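Local coordinates for protein alpha-tubulin N-acetyltransferase (Danio rerio, PDB 4H6U) that catalyses transfer of an acetyl group from acetyl coenzyme A to alpha-tubulin, using a catalytic core of the GNAT acetyltransferase family, at residues P159-L162 and S163-K167. The protein carries 1 engineered substitution. Sequence-based numbering, arbitrary orientation.
Sequences PKFL and SFLEK. With ACO (acetyl coenzyme *a), chain C.
Leu162 and Glu166 close one of the four i to i+4 backbone hydrogen bonds that join 159-162 to 163-166, Glu166 N giving its proton to Leu162 O at 2.8 Å, while Ser163 N reaches Pro159 O almost straight, with an N-H...O angle of 177°. Helix 159-168 thereby forms one wall of the acetyl coenzyme A pocket of this GNAT acetyltransferase. Ser163 turns OG away from its own N (chi1 179°), which brings it to the adenosine of the cofactor: OG lies 3.0 Å from the ribose O2B, either hydroxyl being able to donate, and close to the adenine N3A. One turn on, Lys167 NZ donates to O8A of the 3'-phosphate at 2.9 Å, and its positive charge should favour that anion. Lys160 lays its CG, CD and CE along the adenine and the nearby pantetheine chain.

Packing takes over on the buried side. Phe161 and Phe164 meet at 46° between ring planes, Phe161 CE1 standing 3.5 Å from Phe164 CD1, and Leu165 CD1 sits over one face of the Phe161 ring, 4.0 Å from its centroid. Phe122 meets both rings edge-to-face, tying the helix to strand 117-124. The acetyl CH3 lies at the Phe161 edge, 3.7 Å from CD2. Ser163 and Lys167 thus supply polar contacts to adenosine and 3'-phosphate, Phe164 lies beside ribose and pyrophosphate, and Phe161 borders the acetyl group.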
# COMPACT_ATOMS: atom_id res chain seq x y z
N PRO A 159 21.38 3.83 2.05
CA PRO A 159 22.69 3.99 1.40
C PRO A 159 22.81 3.22 0.10
O PRO A 159 23.26 3.79 -0.88
CB PRO A 159 23.68 3.48 2.44
CG PRO A 159 22.94 3.76 3.80
CD PRO A 159 21.48 3.51 3.49
N LYS A 160 22.38 1.96 0.07
CA LYS A 160 22.45 1.16 -1.15
C LYS A 160 21.59 1.78 -2.26
O LYS A 160 21.90 1.63 -3.43
CB LYS A 160 22.02 -0.29 -0.89
CG LYS A 160 23.00 -1.06 -0.03
CD LYS A 160 22.60 -2.51 0.08
CE LYS A 160 23.46 -3.27 1.08
NZ LYS A 160 22.84 -3.25 2.45
N PHE A 161 20.47 2.41 -1.91
CA PHE A 161 19.63 3.00 -2.94
C PHE A 161 20.30 4.28 -3.50
O PHE A 161 20.24 4.55 -4.71
CB PHE A 161 18.24 3.29 -2.37
CG PHE A 161 17.22 3.75 -3.40
CD1 PHE A 161 17.43 3.57 -4.76
CD2 PHE A 161 16.06 4.39 -2.99
CE1 PHE A 161 16.51 3.99 -5.68
CE2 PHE A 161 15.12 4.83 -3.91
CZ PHE A 161 15.35 4.63 -5.27
N LEU A 162 20.97 5.03 -2.64
CA LEU A 162 21.66 6.23 -3.06
C LEU A 162 22.76 5.84 -4.04
O LEU A 162 22.89 6.44 -5.10
CB LEU A 162 22.24 7.00 -1.85
CG LEU A 162 21.21 7.79 -1.05
CD1 LEU A 162 21.81 8.37 0.22
CD2 LEU A 162 20.65 8.90 -1.89
N SER A 163 23.55 4.85 -3.64
CA SER A 163 24.59 4.26 -4.47
C SER A 163 24.04 3.88 -5.84
O SER A 163 24.65 4.19 -6.89
CB SER A 163 25.16 3.02 -3.77
OG SER A 163 26.15 2.40 -4.55
N PHE A 164 22.88 3.22 -5.81
CA PHE A 164 22.17 2.76 -7.00
C PHE A 164 21.89 3.95 -7.93
O PHE A 164 22.31 3.95 -9.10
CB PHE A 164 20.88 2.04 -6.54
CG PHE A 164 19.90 1.72 -7.64
CD1 PHE A 164 18.85 2.58 -7.91
CD2 PHE A 164 19.97 0.50 -8.33
CE1 PHE A 164 17.92 2.29 -8.90
CE2 PHE A 164 19.05 0.18 -9.33
CZ PHE A 164 18.00 1.09 -9.63
N LEU A 165 21.27 5.00 -7.35
CA LEU A 165 20.97 6.25 -8.07
C LEU A 165 22.20 6.97 -8.62
O LEU A 165 22.25 7.39 -9.78
CB LEU A 165 20.18 7.20 -7.14
CG LEU A 165 18.79 6.66 -6.78
CD1 LEU A 165 18.13 7.46 -5.67
CD2 LEU A 165 17.88 6.61 -8.02
N GLU A 166 23.24 7.03 -7.81
CA GLU A 166 24.46 7.73 -8.21
C GLU A 166 25.21 6.98 -9.33
O GLU A 166 25.66 7.60 -10.30
CB GLU A 166 25.36 7.96 -6.97
CG GLU A 166 24.62 8.69 -5.78
CD GLU A 166 25.38 8.71 -4.44
OE1 GLU A 166 26.12 7.75 -4.14
OE2 GLU A 166 25.25 9.69 -3.69
N LYS A 167 25.34 5.66 -9.19
CA LYS A 167 26.12 4.83 -10.11
C LYS A 167 25.37 4.45 -11.40
O LYS A 167 25.96 4.43 -12.46
CB LYS A 167 26.60 3.58 -9.38
CG LYS A 167 27.58 3.91 -8.31
CD LYS A 167 27.94 2.75 -7.40
CE LYS A 167 29.17 2.04 -7.87
NZ LYS A 167 29.70 1.19 -6.77
N1A ACO C . 26.39 -1.84 -1.61
C2A ACO C . 26.43 -0.73 -2.43
N3A ACO C . 25.68 -0.51 -3.50
C4A ACO C . 24.81 -1.55 -3.84
C5A ACO C . 24.70 -2.75 -3.11
C6A ACO C . 25.54 -2.85 -1.95
N6A ACO C . 25.57 -3.92 -1.12
N7A ACO C . 23.72 -3.57 -3.74
C8A ACO C . 23.28 -2.86 -4.85
N9A ACO C . 23.96 -1.63 -4.92
C1B ACO C . 23.89 -0.53 -5.85
C2B ACO C . 25.23 -0.19 -6.48
O2B ACO C . 25.23 1.08 -7.06
C3B ACO C . 25.19 -1.27 -7.65
O3B ACO C . 25.99 -0.99 -8.64
P3B ACO C . 27.62 -1.83 -8.54
O7A ACO C . 28.13 -1.30 -9.84
O8A ACO C . 28.13 -1.17 -7.28
O9A ACO C . 27.25 -3.28 -8.44
C4B ACO C . 23.75 -1.20 -8.08
O4B ACO C . 22.98 -0.86 -6.88
C5B ACO C . 23.35 -2.54 -8.69
O5B ACO C . 22.33 -2.44 -9.61
P1A ACO C . 21.08 -3.54 -9.49
O1A ACO C . 20.19 -3.18 -10.62
O2A ACO C . 21.63 -4.94 -9.27
O3A ACO C . 20.30 -3.08 -8.10
P2A ACO C . 19.72 -4.11 -7.07
O4A ACO C . 18.74 -5.07 -7.65
O5A ACO C . 20.67 -4.56 -6.02
O6A ACO C . 18.52 -3.05 -6.17
CBP ACO C . 18.34 -1.79 -4.19
CCP ACO C . 18.94 -1.88 -5.59
CDP ACO C . 18.78 -0.51 -3.45
CEP ACO C . 16.78 -1.86 -4.27
CAP ACO C . 18.84 -3.06 -3.44
OAP ACO C . 20.24 -3.14 -3.29
C9P ACO C . 18.05 -3.34 -2.13
O9P ACO C . 16.93 -3.80 -2.22
N8P ACO C . 18.34 -3.11 -0.82
C7P ACO C . 19.46 -2.59 -0.20
C6P ACO C . 19.12 -2.09 1.29
C5P ACO C . 17.73 -1.38 1.54
O5P ACO C . 17.13 -1.49 2.63
N4P ACO C . 17.15 -0.59 0.49
C3P ACO C . 15.84 0.19 0.56
C2P ACO C . 15.71 1.54 -0.26
S1P ACO C . 15.24 3.23 0.62
C ACO C . 13.54 3.57 0.13
O ACO C . 12.90 2.65 -0.22
CH3 ACO C . 13.28 4.90 -0.54